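Side-chain contacts in dehydroquinate synthase (Thermus thermophilus, PDB 1UJN), which probably catalyses the conversion of 3-deoxy-D-arabino-heptulosonate 7-phosphate to dehydroquinate, using NAD and a divalent metal, zinc or cobalt: residues I123-V128 against L171-K176; F175-I180 against V207-R212; P117-A122 against K160-P165; L229-G234 against L245-A250. All coordinates share one frame; numbering follows the deposited sequence.

Interaction 1 (I123-V128 against L171-K176); sequences IVDASV and LVEAFK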
# COMPACT_ATOMS: atom_id res chain seq x y z
N ILE A 123 4.53 -3.55 -21.98
CA ILE A 123 3.96 -4.85 -22.31
C ILE A 123 4.85 -5.99 -21.81
O ILE A 123 4.39 -6.90 -21.13
CB ILE A 123 3.78 -5.01 -23.84
CG1 ILE A 123 2.76 -4.00 -24.36
CG2 ILE A 123 3.34 -6.44 -24.18
CD1 ILE A 123 2.55 -4.04 -25.87
N VAL A 124 6.14 -5.91 -22.13
CA VAL A 124 7.11 -6.94 -21.77
C VAL A 124 7.52 -6.98 -20.30
O VAL A 124 7.74 -8.06 -19.76
CB VAL A 124 8.41 -6.79 -22.63
CG1 VAL A 124 9.47 -7.80 -22.18
CG2 VAL A 124 8.08 -7.01 -24.09
N ASP A 125 7.58 -5.82 -19.66
CA ASP A 125 8.03 -5.77 -18.28
C ASP A 125 7.00 -5.41 -17.21
O ASP A 125 6.96 -6.03 -16.15
CB ASP A 125 9.23 -4.82 -18.20
CG ASP A 125 9.99 -4.95 -16.89
OD1 ASP A 125 10.28 -6.10 -16.49
OD2 ASP A 125 10.30 -3.91 -16.28
N ALA A 126 6.17 -4.41 -17.48
CA ALA A 126 5.19 -3.98 -16.49
C ALA A 126 3.93 -4.84 -16.31
O ALA A 126 3.21 -4.68 -15.33
CB ALA A 126 4.78 -2.53 -16.76
N SER A 127 3.68 -5.76 -17.24
CA SER A 127 2.49 -6.61 -17.18
C SER A 127 2.53 -7.70 -16.12
O SER A 127 1.49 -8.27 -15.77
CB SER A 127 2.24 -7.26 -18.54
OG SER A 127 3.38 -8.01 -18.95
N VAL A 128 3.72 -8.00 -15.62
CA VAL A 128 3.92 -9.04 -14.61
C VAL A 128 4.77 -8.53 -13.46
O VAL A 128 5.71 -7.77 -13.66
CB VAL A 128 4.63 -10.27 -15.24
CG1 VAL A 128 4.81 -11.37 -14.20
CG2 VAL A 128 3.84 -10.77 -16.44
N LEU A 171 12.12 -4.10 -26.71
CA LEU A 171 12.61 -5.33 -27.30
C LEU A 171 13.88 -5.81 -26.60
O LEU A 171 14.20 -6.99 -26.64
CB LEU A 171 12.86 -5.15 -28.80
CG LEU A 171 11.63 -4.70 -29.59
CD1 LEU A 171 11.87 -4.90 -31.08
CD2 LEU A 171 10.41 -5.48 -29.15
N VAL A 172 14.59 -4.89 -25.95
CA VAL A 172 15.81 -5.24 -25.23
C VAL A 172 15.44 -6.12 -24.03
O VAL A 172 16.11 -7.11 -23.75
CB VAL A 172 16.55 -3.99 -24.71
CG1 VAL A 172 17.68 -4.40 -23.75
CG2 VAL A 172 17.12 -3.21 -25.88
N GLU A 173 14.36 -5.75 -23.35
CA GLU A 173 13.89 -6.50 -22.19
C GLU A 173 13.47 -7.90 -22.61
O GLU A 173 13.67 -8.87 -21.87
CB GLU A 173 12.71 -5.77 -21.55
CG GLU A 173 12.73 -5.75 -20.03
CD GLU A 173 13.86 -4.90 -19.47
OE1 GLU A 173 13.62 -3.71 -19.16
OE2 GLU A 173 14.99 -5.41 -19.34
N ALA A 174 12.87 -8.02 -23.80
CA ALA A 174 12.43 -9.31 -24.31
C ALA A 174 13.68 -10.16 -24.58
O ALA A 174 13.72 -11.35 -24.28
CB ALA A 174 11.64 -9.12 -25.60
N PHE A 175 14.69 -9.51 -25.15
CA PHE A 175 15.96 -10.15 -25.47
C PHE A 175 16.54 -10.71 -24.18
O PHE A 175 17.06 -11.83 -24.14
CB PHE A 175 16.92 -9.10 -26.05
CG PHE A 175 18.24 -9.66 -26.48
CD1 PHE A 175 18.47 -10.00 -27.81
CD2 PHE A 175 19.27 -9.84 -25.56
CE1 PHE A 175 19.71 -10.50 -28.22
CE2 PHE A 175 20.51 -10.34 -25.95
CZ PHE A 175 20.73 -10.68 -27.29
N LYS A 176 16.45 -9.92 -23.11
CA LYS A 176 16.95 -10.33 -21.80
C LYS A 176 16.24 -11.61 -21.35
O LYS A 176 16.88 -12.54 -20.84
CB LYS A 176 16.70 -9.21 -20.79
CG LYS A 176 17.30 -9.46 -19.41
CD LYS A 176 16.80 -8.42 -18.42
CE LYS A 176 15.31 -8.58 -18.17
NZ LYS A 176 14.82 -7.64 -17.12
O HOH W 1 12.04 -7.79 -17.49

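Interaction 2 (F175-I180 against V207-R212); sequences FKHGLI and VAVKVR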
# COMPACT_ATOMS: atom_id res chain seq x y z
N PHE A 175 14.69 -9.51 -25.15
CA PHE A 175 15.96 -10.15 -25.47
C PHE A 175 16.54 -10.71 -24.18
O PHE A 175 17.06 -11.83 -24.14
CB PHE A 175 16.92 -9.10 -26.05
CG PHE A 175 18.24 -9.66 -26.48
CD1 PHE A 175 18.47 -10.00 -27.81
CD2 PHE A 175 19.27 -9.84 -25.56
CE1 PHE A 175 19.71 -10.50 -28.22
CE2 PHE A 175 20.51 -10.34 -25.95
CZ PHE A 175 20.73 -10.68 -27.29
N LYS A 176 16.45 -9.92 -23.11
CA LYS A 176 16.95 -10.33 -21.80
C LYS A 176 16.24 -11.61 -21.35
O LYS A 176 16.88 -12.54 -20.84
CB LYS A 176 16.70 -9.21 -20.79
CG LYS A 176 17.30 -9.46 -19.41
CD LYS A 176 16.80 -8.42 -18.42
CE LYS A 176 15.31 -8.58 -18.17
NZ LYS A 176 14.82 -7.64 -17.12
N HIS A 177 14.92 -11.66 -21.52
CA HIS A 177 14.15 -12.85 -21.15
C HIS A 177 14.65 -14.05 -21.95
O HIS A 177 14.65 -15.19 -21.47
CB HIS A 177 12.66 -12.67 -21.42
CG HIS A 177 12.00 -11.62 -20.59
ND1 HIS A 177 10.73 -11.15 -20.84
CD2 HIS A 177 12.45 -10.93 -19.51
CE1 HIS A 177 10.42 -10.22 -19.95
NE2 HIS A 177 11.45 -10.07 -19.13
N GLY A 178 15.06 -13.78 -23.19
CA GLY A 178 15.56 -14.84 -24.06
C GLY A 178 16.80 -15.48 -23.46
O GLY A 178 16.93 -16.70 -23.44
N LEU A 179 17.71 -14.64 -22.97
CA LEU A 179 18.94 -15.13 -22.36
C LEU A 179 18.63 -15.87 -21.05
O LEU A 179 19.26 -16.88 -20.74
CB LEU A 179 19.89 -13.97 -22.07
CG LEU A 179 20.45 -13.23 -23.29
CD1 LEU A 179 21.29 -12.05 -22.82
CD2 LEU A 179 21.28 -14.18 -24.13
N ILE A 180 17.66 -15.37 -20.30
CA ILE A 180 17.28 -15.98 -19.03
C ILE A 180 16.62 -17.35 -19.21
O ILE A 180 16.97 -18.31 -18.52
CB ILE A 180 16.32 -15.06 -18.24
CG1 ILE A 180 17.04 -13.77 -17.84
CG2 ILE A 180 15.81 -15.78 -17.00
CD1 ILE A 180 16.15 -12.76 -17.15
N VAL A 207 6.34 -12.02 -22.82
CA VAL A 207 5.60 -11.94 -21.57
C VAL A 207 5.52 -13.30 -20.89
O VAL A 207 5.66 -13.41 -19.67
CB VAL A 207 4.16 -11.43 -21.80
CG1 VAL A 207 3.42 -11.35 -20.47
CG2 VAL A 207 4.18 -10.06 -22.47
N ALA A 208 5.31 -14.34 -21.69
CA ALA A 208 5.21 -15.70 -21.16
C ALA A 208 6.44 -16.10 -20.35
O ALA A 208 6.34 -16.83 -19.37
CB ALA A 208 4.97 -16.68 -22.30
N VAL A 209 7.62 -15.61 -20.76
CA VAL A 209 8.84 -15.95 -20.03
C VAL A 209 8.86 -15.32 -18.63
O VAL A 209 9.24 -15.98 -17.67
CB VAL A 209 10.10 -15.50 -20.80
CG1 VAL A 209 11.35 -15.78 -19.96
CG2 VAL A 209 10.19 -16.25 -22.11
N LYS A 210 8.45 -14.06 -18.52
CA LYS A 210 8.45 -13.43 -17.21
C LYS A 210 7.39 -14.07 -16.33
O LYS A 210 7.56 -14.16 -15.12
CB LYS A 210 8.21 -11.91 -17.31
CG LYS A 210 8.36 -11.22 -15.96
CD LYS A 210 8.36 -9.70 -16.03
CE LYS A 210 8.60 -9.12 -14.64
NZ LYS A 210 8.54 -7.62 -14.60
N VAL A 211 6.30 -14.52 -16.93
CA VAL A 211 5.26 -15.17 -16.14
C VAL A 211 5.81 -16.43 -15.48
O VAL A 211 5.64 -16.64 -14.28
CB VAL A 211 4.04 -15.56 -17.01
CG1 VAL A 211 3.09 -16.46 -16.21
CG2 VAL A 211 3.29 -14.30 -17.47
N ARG A 212 6.49 -17.27 -16.26
CA ARG A 212 7.05 -18.52 -15.74
C ARG A 212 8.06 -18.32 -14.62
O ARG A 212 7.94 -18.90 -13.54
CB ARG A 212 7.71 -19.32 -16.86
CG ARG A 212 6.75 -19.91 -17.87
CD ARG A 212 7.36 -21.13 -18.55
NE ARG A 212 8.61 -20.81 -19.24
CZ ARG A 212 8.69 -20.10 -20.36
NH1 ARG A 212 7.59 -19.64 -20.94
NH2 ARG A 212 9.88 -19.86 -20.91

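Interaction 3 (P117-A122 against K160-P165); sequences PTTTLA and KTLPLP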
# COMPACT_ATOMS: atom_id res chain seq x y z
N PRO A 117 -1.30 -1.14 -21.52
CA PRO A 117 0.05 -0.69 -21.89
C PRO A 117 0.14 -0.20 -23.33
O PRO A 117 -0.46 -0.77 -24.24
CB PRO A 117 0.91 -1.93 -21.61
CG PRO A 117 -0.03 -3.06 -21.89
CD PRO A 117 -1.33 -2.59 -21.26
N THR A 118 0.87 0.89 -23.53
CA THR A 118 1.02 1.47 -24.86
C THR A 118 2.48 1.58 -25.31
O THR A 118 2.80 2.32 -26.24
CB THR A 118 0.36 2.86 -24.93
OG1 THR A 118 0.91 3.71 -23.93
CG2 THR A 118 -1.15 2.73 -24.71
N THR A 119 3.37 0.86 -24.63
CA THR A 119 4.78 0.85 -25.00
C THR A 119 5.23 -0.61 -24.94
O THR A 119 4.60 -1.43 -24.27
CB THR A 119 5.67 1.67 -24.03
OG1 THR A 119 5.72 1.02 -22.75
CG2 THR A 119 5.13 3.09 -23.87
N THR A 120 6.32 -0.95 -25.63
CA THR A 120 6.79 -2.33 -25.59
C THR A 120 7.33 -2.67 -24.20
O THR A 120 7.12 -3.78 -23.69
CB THR A 120 7.88 -2.59 -26.64
OG1 THR A 120 8.83 -1.52 -26.62
CG2 THR A 120 7.25 -2.69 -28.03
N LEU A 121 8.02 -1.73 -23.59
CA LEU A 121 8.57 -1.96 -22.26
C LEU A 121 7.45 -2.25 -21.26
O LEU A 121 7.59 -3.11 -20.40
CB LEU A 121 9.38 -0.74 -21.80
CG LEU A 121 10.05 -0.82 -20.42
CD1 LEU A 121 10.96 -2.04 -20.35
CD2 LEU A 121 10.85 0.45 -20.16
N ALA A 122 6.33 -1.54 -21.38
CA ALA A 122 5.21 -1.76 -20.47
C ALA A 122 4.58 -3.13 -20.71
O ALA A 122 4.15 -3.80 -19.77
CB ALA A 122 4.17 -0.67 -20.63
N LYS A 160 2.01 1.73 -32.89
CA LYS A 160 2.40 2.34 -34.15
C LYS A 160 2.84 3.80 -34.07
O LYS A 160 3.64 4.26 -34.88
CB LYS A 160 1.26 2.16 -35.16
CG LYS A 160 0.97 0.69 -35.43
CD LYS A 160 -0.17 0.48 -36.41
CE LYS A 160 -0.69 -0.96 -36.32
NZ LYS A 160 -2.06 -1.11 -36.88
N THR A 161 2.34 4.53 -33.07
CA THR A 161 2.72 5.93 -32.91
C THR A 161 3.92 6.08 -31.98
O THR A 161 4.39 7.18 -31.72
CB THR A 161 1.56 6.75 -32.33
OG1 THR A 161 2.01 8.09 -32.08
CG2 THR A 161 1.07 6.13 -31.03
N LEU A 162 4.42 4.95 -31.50
CA LEU A 162 5.55 4.93 -30.58
C LEU A 162 6.88 5.24 -31.27
O LEU A 162 7.18 4.67 -32.32
CB LEU A 162 5.62 3.55 -29.92
CG LEU A 162 6.54 3.35 -28.72
CD1 LEU A 162 6.11 4.27 -27.57
CD2 LEU A 162 6.50 1.90 -28.28
N PRO A 163 7.68 6.16 -30.70
CA PRO A 163 8.97 6.50 -31.30
C PRO A 163 9.78 5.21 -31.44
O PRO A 163 9.76 4.37 -30.55
CB PRO A 163 9.58 7.46 -30.28
CG PRO A 163 8.36 8.17 -29.76
CD PRO A 163 7.38 7.04 -29.55
N LEU A 164 10.48 5.05 -32.56
CA LEU A 164 11.25 3.83 -32.79
C LEU A 164 12.23 3.48 -31.66
O LEU A 164 12.32 2.32 -31.25
CB LEU A 164 11.99 3.92 -34.12
CG LEU A 164 12.77 2.67 -34.55
CD1 LEU A 164 11.83 1.49 -34.72
CD2 LEU A 164 13.50 2.97 -35.86
N PRO A 165 12.98 4.47 -31.15
CA PRO A 165 13.94 4.17 -30.07
C PRO A 165 13.26 3.59 -28.84
O PRO A 165 13.78 2.66 -28.21
CB PRO A 165 14.57 5.53 -29.79
CG PRO A 165 14.53 6.20 -31.14
CD PRO A 165 13.13 5.87 -31.60

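Interaction 4 (L229-G234 against L245-A250); sequences LGHTLG and LPHGMA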
# COMPACT_ATOMS: atom_id res chain seq x y z
N LEU A 229 19.41 -9.46 -14.78
CA LEU A 229 20.53 -9.63 -15.69
C LEU A 229 20.82 -8.30 -16.40
O LEU A 229 19.92 -7.71 -16.99
CB LEU A 229 20.20 -10.70 -16.74
CG LEU A 229 21.21 -10.96 -17.86
CD1 LEU A 229 22.53 -11.48 -17.30
CD2 LEU A 229 20.61 -11.96 -18.84
N GLY A 230 22.06 -7.84 -16.32
CA GLY A 230 22.45 -6.59 -16.95
C GLY A 230 22.03 -5.33 -16.22
O GLY A 230 22.32 -4.22 -16.67
N HIS A 231 21.35 -5.49 -15.09
CA HIS A 231 20.87 -4.34 -14.33
C HIS A 231 21.85 -3.73 -13.32
O HIS A 231 21.67 -2.59 -12.91
CB HIS A 231 19.57 -4.69 -13.61
CG HIS A 231 18.37 -4.73 -14.52
ND1 HIS A 231 18.27 -5.60 -15.59
CD2 HIS A 231 17.22 -4.02 -14.50
CE1 HIS A 231 17.11 -5.41 -16.19
NE2 HIS A 231 16.45 -4.46 -15.55
N THR A 232 22.86 -4.49 -12.91
CA THR A 232 23.83 -3.96 -11.95
C THR A 232 24.63 -2.83 -12.59
O THR A 232 24.75 -1.74 -12.03
CB THR A 232 24.80 -5.06 -11.46
OG1 THR A 232 24.05 -6.13 -10.86
CG2 THR A 232 25.76 -4.50 -10.42
N LEU A 233 25.18 -3.09 -13.78
CA LEU A 233 25.93 -2.06 -14.48
C LEU A 233 24.94 -1.06 -15.07
O LEU A 233 25.19 0.15 -15.08
CB LEU A 233 26.79 -2.66 -15.59
CG LEU A 233 27.56 -1.61 -16.40
CD1 LEU A 233 28.47 -0.81 -15.47
CD2 LEU A 233 28.38 -2.28 -17.49
N GLY A 234 23.81 -1.57 -15.55
CA GLY A 234 22.80 -0.70 -16.14
C GLY A 234 22.38 0.40 -15.19
O GLY A 234 22.33 1.57 -15.55
N LEU A 245 20.28 8.57 -19.84
CA LEU A 245 20.32 7.31 -20.59
C LEU A 245 19.05 6.49 -20.31
O LEU A 245 18.82 6.06 -19.19
CB LEU A 245 21.56 6.50 -20.20
CG LEU A 245 21.72 5.12 -20.86
CD1 LEU A 245 22.00 5.28 -22.35
CD2 LEU A 245 22.84 4.36 -20.18
N PRO A 246 18.21 6.26 -21.34
CA PRO A 246 16.98 5.48 -21.17
C PRO A 246 17.24 4.10 -20.57
O PRO A 246 18.25 3.46 -20.87
CB PRO A 246 16.42 5.39 -22.59
CG PRO A 246 16.94 6.64 -23.25
CD PRO A 246 18.37 6.69 -22.74
N HIS A 247 16.32 3.64 -19.72
CA HIS A 247 16.46 2.34 -19.06
C HIS A 247 16.83 1.19 -19.99
O HIS A 247 17.76 0.43 -19.70
CB HIS A 247 15.18 1.99 -18.32
CG HIS A 247 15.27 0.70 -17.56
ND1 HIS A 247 16.04 0.56 -16.42
CD2 HIS A 247 14.70 -0.50 -17.78
CE1 HIS A 247 15.94 -0.68 -15.98
NE2 HIS A 247 15.13 -1.35 -16.78
N GLY A 248 16.09 1.04 -21.08
CA GLY A 248 16.35 -0.04 -22.02
C GLY A 248 17.74 0.01 -22.62
O GLY A 248 18.36 -1.03 -22.88
N MET A 249 18.24 1.21 -22.86
CA MET A 249 19.56 1.37 -23.43
C MET A 249 20.60 0.94 -22.40
O MET A 249 21.57 0.26 -22.73
CB MET A 249 19.79 2.82 -23.85
CG MET A 249 18.80 3.31 -24.91
SD MET A 249 18.82 2.30 -26.41
CE MET A 249 17.77 3.29 -27.52
N ALA A 250 20.37 1.32 -21.15
CA ALA A 250 21.27 0.97 -20.07
C ALA A 250 21.33 -0.54 -19.91
O ALA A 250 22.40 -1.11 -19.68
CB ALA A 250 20.81 1.61 -18.77
O HOH W 2 14.45 -3.66 -16.68

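Interaction 1 (I123-V128 against L171-K176)
The flat groups here are the carboxylates of D125 and E173, whose stems touch, D125 CB lying 4.1 Å from E173 CG. Over the E173 carboxylate sits K176 NZ, one helical turn on, making a salt bridge of 3.2 Å to E173 OE2 from well above the plane, 61° out of it. The bend of the glutamate at its second torsion (chi2 68°) brings its carboxylate beside that lysine. D125 OD1 takes a water at 2.6 Å, and the same water accepts from K176 NZ at 2.8 Å; the salt bridge of D125 itself is with K210 of helix 199-216. Below this polar layer the contact is apolar. V124 CG1, anti to the backbone N (chi1 176°), points at the near side of helix 164-181, 3.8 Å from A174 N and 3.9 Å from E173 CB, while L203 and F202 close the same region from helix 199-216. E173 is a predicted zinc ligand with H231 and H247. With an alanine in place of E173, K176 would probably lose its salt-bridge mate and the predicted metal site one of its three ligands. Two acids, D125 OD2 and E173 OE1, come within 4.4 Å of each other, and the ammonium groups of K176 and K210 probably offset that repulsion beside the metal site.

Interaction 2 (F175-I180 against V207-R212)
H177 and V209 bring together two helices of the helical C-terminal domain, 164-181 and 199-216, which lie side by side and run in the same direction here. The packing is apolar where the backbones are nearest: V209 CG1 rests 3.7 Å from H177 CB and just as close to the carbonyl oxygen of that histidine, a branch placed there because it stands anti to the backbone N (chi1 176°). L186 and A181 extend this greasy patch around V209. Polar ends find their partners beyond the two segments. H177 ND1 is hydrogen-bonded to A206 O, one turn back along the opposing helix, which fixes how the imidazole is turned, and K210 carries its ammonium along a fully extended chain to V128 O. K210 NZ remains 5.9 Å from H177 NE2, so the lysine meets the histidine through its stem and not its charge. H177 lies near the predicted zinc ligand E173, and K210 near K131, predicted to bind NAD. K210 CB meets the H177 ring obliquely, 3.8 Å from H177 CE1 and 4.1 Å from H177 NE2.

Interaction 3 (P117-A122 against K160-P165)
L162 is the residue most deeply engaged, its forked end pressed against the turn at T118-T120. One methyl, CD2, comes within 3.8 Å of T119 CA and 3.9 Å of T120 N, touching the backbone where the helix starts. The other, CD1, meets T119 CG2 at 4.0 Å, and the two side chains cross at a slant. T119 is the N-cap of helix 120-126. Its first torsion (chi1 68°) sets OG1 between the backbone N and the carbonyl carbon, from where it accepts a hydrogen bond from A122 N at 3.0 Å with an N-H...O angle of 151°; CG2 is thereby left to face the leucine. One hydroxyl branch thus caps the helix while the methyl branch packs. T120, third in buried area, turns its own hydroxyl to F167 O on helix 164-181. T118 and T119 are predicted to bind NAD, and L162 packs against this turn. In the fold, P117 ends strand 112-117 of the main sheet and packs on V152 and A154 of the adjacent strand 151-155, the backbone of T118 hydrogen-bonds to G92, the last residue of strand 87-92, and L162 also lies on F167 at the start of the long helix 164-181.

Interaction 4 (L229-G234 against L245-A250)
G234 and A250 form the tight half of this contact, their CA atoms only 4.5 Å apart. A250 CB sits 3.6 Å from G234 O. A CB on G234 would lie tight against A250 O and too near G230 O, consistent with glycine at this close helix approach. On the looser, partly exposed side the two helices meet through imidazoles. H231 NE2 lies 3.6 Å from H247 NE2, near the plane of the H247 ring, and the rings are inclined at 61°. A water is modelled 2.4 Å from H231 NE2 and equally from H247 NE2, too short for an ordinary hydrogen bond, so its identity is doubtful. Both histidines are predicted zinc ligands. H231 is steadied by ND1, which donates to L229 O at 3.0 Å in the plane of its ring but from above the carbonyl plane; H247 ND1 is hydrogen-bonded to E238 OE1. A leucine in place of H231 would probably leave the predicted metal site short of a ligand and L229 O without that donor. The pair joins the starts of helices 231-240 and 247-264; both histidines lean on E173 of helix 164-181, while L229 packs against V312 of strand 311-314.

Helix 164-181 ties the set together: interactions 1, 2 and 3 all use it, and E173 on it touches H247 of interaction 4. Along the chain interactions 1 and 3 cross, their segments alternating on helices 120-126 and 164-181, centres about 12 Å apart; interaction 2 starts where interaction 1 ends, its centre about 7 Å away, and interaction 4 follows last. Interactions 2 and 3 are the most distant pair, centres about 19 Å apart and no touch. Interaction 3 lies where strand 112-117, in the middle of the main sheet, runs into helix 120-126, interactions 2 and 4 among helices, and interaction 1 joins these two parts, which places the predicted NAD-binding loop and zinc ligands around a shared cleft.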